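Local structure of early endosome antigen 1 (Homo sapiens, 3MJH) at residues 6-11 with 22-27. The protein probably acts as an effector of an endosomal Rab GTPase in early endosome tethering and fusion, its zinc finger making contacts with another protein. Residues are numbered along the deposited sequence; the frame is centred on the assembly and turned at random.
With ZN (zinc ion), chain G.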
loop_
_atom_site.group_PDB
_atom_site.type_symbol
_atom_site.label_atom_id
_atom_site.label_comp_id
_atom_site.label_asym_id
_atom_site.label_seq_id
_atom_site.Cartn_x
_atom_site.Cartn_y
_atom_site.Cartn_z
ATOM N N PHE B 6 -5.411 11.843 -9.862
ATOM C CA PHE B 6 -4.036 12.267 -10.032
ATOM C C PHE B 6 -3.667 13.392 -9.054
ATOM O O PHE B 6 -3.344 14.515 -9.445
ATOM C CB PHE B 6 -3.764 12.595 -11.509
ATOM C CG PHE B 6 -4.161 11.476 -12.452
ATOM C CD1 PHE B 6 -3.395 10.311 -12.539
ATOM C CD2 PHE B 6 -5.315 11.578 -13.229
ATOM C CE1 PHE B 6 -3.764 9.274 -13.403
ATOM C CE2 PHE B 6 -5.695 10.552 -14.094
ATOM C CZ PHE B 6 -4.921 9.397 -14.187
ATOM N N ILE B 7 -3.717 13.054 -7.765
ATOM C CA ILE B 7 -3.345 13.960 -6.667
ATOM C C ILE B 7 -1.835 14.018 -6.468
ATOM O O ILE B 7 -1.157 12.988 -6.433
ATOM C CB ILE B 7 -3.971 13.528 -5.319
ATOM C CG1 ILE B 7 -5.485 13.385 -5.443
ATOM C CG2 ILE B 7 -3.632 14.526 -4.208
ATOM C CD1 ILE B 7 -6.045 12.374 -4.497
ATOM N N CYS B 8 -1.321 15.230 -6.323
ATOM C CA CYS B 8 0.073 15.425 -5.962
ATOM C C CYS B 8 0.242 15.120 -4.480
ATOM O O CYS B 8 -0.374 15.781 -3.646
ATOM C CB CYS B 8 0.517 16.856 -6.270
ATOM S SG CYS B 8 2.171 17.221 -5.689
ATOM N N PRO B 9 1.045 14.097 -4.143
ATOM C CA PRO B 9 1.242 13.785 -2.716
ATOM C C PRO B 9 1.929 14.890 -1.887
ATOM O O PRO B 9 1.821 14.883 -0.660
ATOM C CB PRO B 9 2.070 12.497 -2.737
ATOM C CG PRO B 9 2.694 12.449 -4.072
ATOM C CD PRO B 9 1.759 13.152 -5.021
ATOM N N GLN B 10 2.591 15.841 -2.548
ATOM C CA GLN B 10 3.306 16.915 -1.854
ATOM C C GLN B 10 2.429 18.085 -1.411
ATOM O O GLN B 10 2.596 18.616 -0.304
ATOM C CB GLN B 10 4.459 17.428 -2.720
ATOM C CG GLN B 10 5.705 16.573 -2.638
ATOM C CD GLN B 10 6.541 16.898 -1.413
ATOM O OE1 GLN B 10 6.915 18.053 -1.196
ATOM N NE2 GLN B 10 6.840 15.882 -0.609
ATOM N N CYS B 11 1.518 18.512 -2.275
ATOM C CA CYS B 11 0.643 19.629 -1.929
ATOM C C CYS B 11 -0.836 19.285 -2.032
ATOM O O CYS B 11 -1.686 20.136 -1.816
ATOM C CB CYS B 11 0.980 20.864 -2.775
ATOM S SG CYS B 11 0.656 20.655 -4.514
ATOM N N PHE B 22 2.675 14.745 -13.596
ATOM C CA PHE B 22 4.122 14.705 -13.836
ATOM C C PHE B 22 4.666 16.095 -14.135
ATOM O O PHE B 22 5.694 16.492 -13.573
ATOM C CB PHE B 22 4.464 13.796 -15.019
ATOM C CG PHE B 22 4.506 12.335 -14.682
ATOM C CD1 PHE B 22 5.600 11.792 -14.017
ATOM C CD2 PHE B 22 3.465 11.493 -15.062
ATOM C CE1 PHE B 22 5.643 10.438 -13.717
ATOM C CE2 PHE B 22 3.504 10.135 -14.772
ATOM C CZ PHE B 22 4.600 9.611 -14.093
ATOM N N LYS B 23 3.992 16.808 -15.046
ATOM C CA LYS B 23 4.304 18.203 -15.359
ATOM C C LYS B 23 4.308 19.066 -14.098
ATOM O O LYS B 23 5.295 19.753 -13.815
ATOM C CB LYS B 23 3.303 18.786 -16.373
ATOM C CG LYS B 23 3.584 18.451 -17.836
ATOM C CD LYS B 23 2.512 19.040 -18.782
ATOM C CE LYS B 23 2.861 18.745 -20.254
ATOM N NZ LYS B 23 1.920 19.368 -21.243
ATOM N N HIS B 24 3.199 19.046 -13.354
ATOM C CA HIS B 24 3.085 19.834 -12.129
ATOM C C HIS B 24 4.229 19.531 -11.166
ATOM O O HIS B 24 4.902 20.443 -10.705
ATOM C CB HIS B 24 1.745 19.592 -11.427
ATOM C CG HIS B 24 1.776 19.916 -9.964
ATOM N ND1 HIS B 24 1.648 21.203 -9.485
ATOM C CD2 HIS B 24 1.966 19.127 -8.878
ATOM C CE1 HIS B 24 1.741 21.191 -8.166
ATOM N NE2 HIS B 24 1.934 19.944 -7.773
ATOM N N TYR B 25 4.446 18.248 -10.878
ATOM C CA TYR B 25 5.470 17.824 -9.914
ATOM C C TYR B 25 6.871 18.322 -10.289
ATOM O O TYR B 25 7.600 18.839 -9.444
ATOM C CB TYR B 25 5.483 16.298 -9.751
ATOM C CG TYR B 25 6.186 15.826 -8.491
ATOM C CD1 TYR B 25 5.457 15.526 -7.341
ATOM C CD2 TYR B 25 7.572 15.696 -8.446
ATOM C CE1 TYR B 25 6.086 15.091 -6.177
ATOM C CE2 TYR B 25 8.218 15.283 -7.286
ATOM C CZ TYR B 25 7.462 14.973 -6.156
ATOM O OH TYR B 25 8.081 14.559 -5.011
ATOM N N GLU B 26 7.247 18.163 -11.554
ATOM C CA GLU B 26 8.585 18.578 -11.994
ATOM C C GLU B 26 8.805 20.102 -11.969
ATOM O O GLU B 26 9.935 20.577 -11.777
ATOM C CB GLU B 26 8.902 18.006 -13.382
ATOM C CG GLU B 26 9.166 16.497 -13.384
ATOM C CD GLU B 26 10.313 16.088 -12.467
ATOM O OE1 GLU B 26 10.142 15.109 -11.699
ATOM O OE2 GLU B 26 11.382 16.740 -12.514
ATOM N N ALA B 27 7.728 20.855 -12.155
ATOM C CA ALA B 27 7.794 22.313 -12.141
ATOM C C ALA B 27 7.838 22.893 -10.727
ATOM O O ALA B 27 8.342 23.991 -10.517
ATOM C CB ALA B 27 6.624 22.890 -12.906
HETATM ZN ZN ZN G . 2.141 19.490 -5.785
#
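Cys8 SG, Cys11 SG and His24 NE2 converge on one zinc ion; the metal holds Cys8 SG, and Gln10 N, two residues further along the knuckle, adds a weak, bent hydrogen bond to it. Within this site Cys8 SG and Cys11 SG each lie 2.3 Å from the zinc ion, while His24 NE2 sits at 2.0 Å. The second metal-binding histidine, His29, completes the Cys2His2 set from beyond the helical segment 22-27.

The two cysteines reach the metal differently. Cys8 extends its SG anti to the backbone N (chi1 174°), whereas Cys11 tucks its SG between the backbone N and the carbonyl carbon (chi1 65°). Around the imidazole of His24 the sulfurs are again unlike: Cys8 SG lies at the ring edge, in its plane and 3.4 Å from NE2, while Cys11 SG approaches obliquely, 3.6 Å from the same nitrogen.

Beside the metal runs a softer contact. Cys8 SG passes the Tyr25 ring obliquely, 4.0 Å from its CD1, a sulfur-aromatic approach. Further along that ring the CG methylene of Gln10 does the touching, coming in obliquely to 3.9 Å from Tyr25 CE1 and equally near Tyr25 OH. The Tyr25 hydroxyl is hydrogen-bonded to a basic side chain of the other protein in the assembly, and the Tyr25 ring meets His29 edge-to-face.

Cysteine knuckle and helix are thus joined chiefly through the metal, as in classical C2H2 zinc fingers, where coordination stands in for a large hydrophobic core. Metal binding would keep both cysteines as thiolates; the N-H of Gln10 may ease a little of the charge on Cys8 SG, and Cys11 SG has a hydrogen bond of its own with a residue just outside the segment.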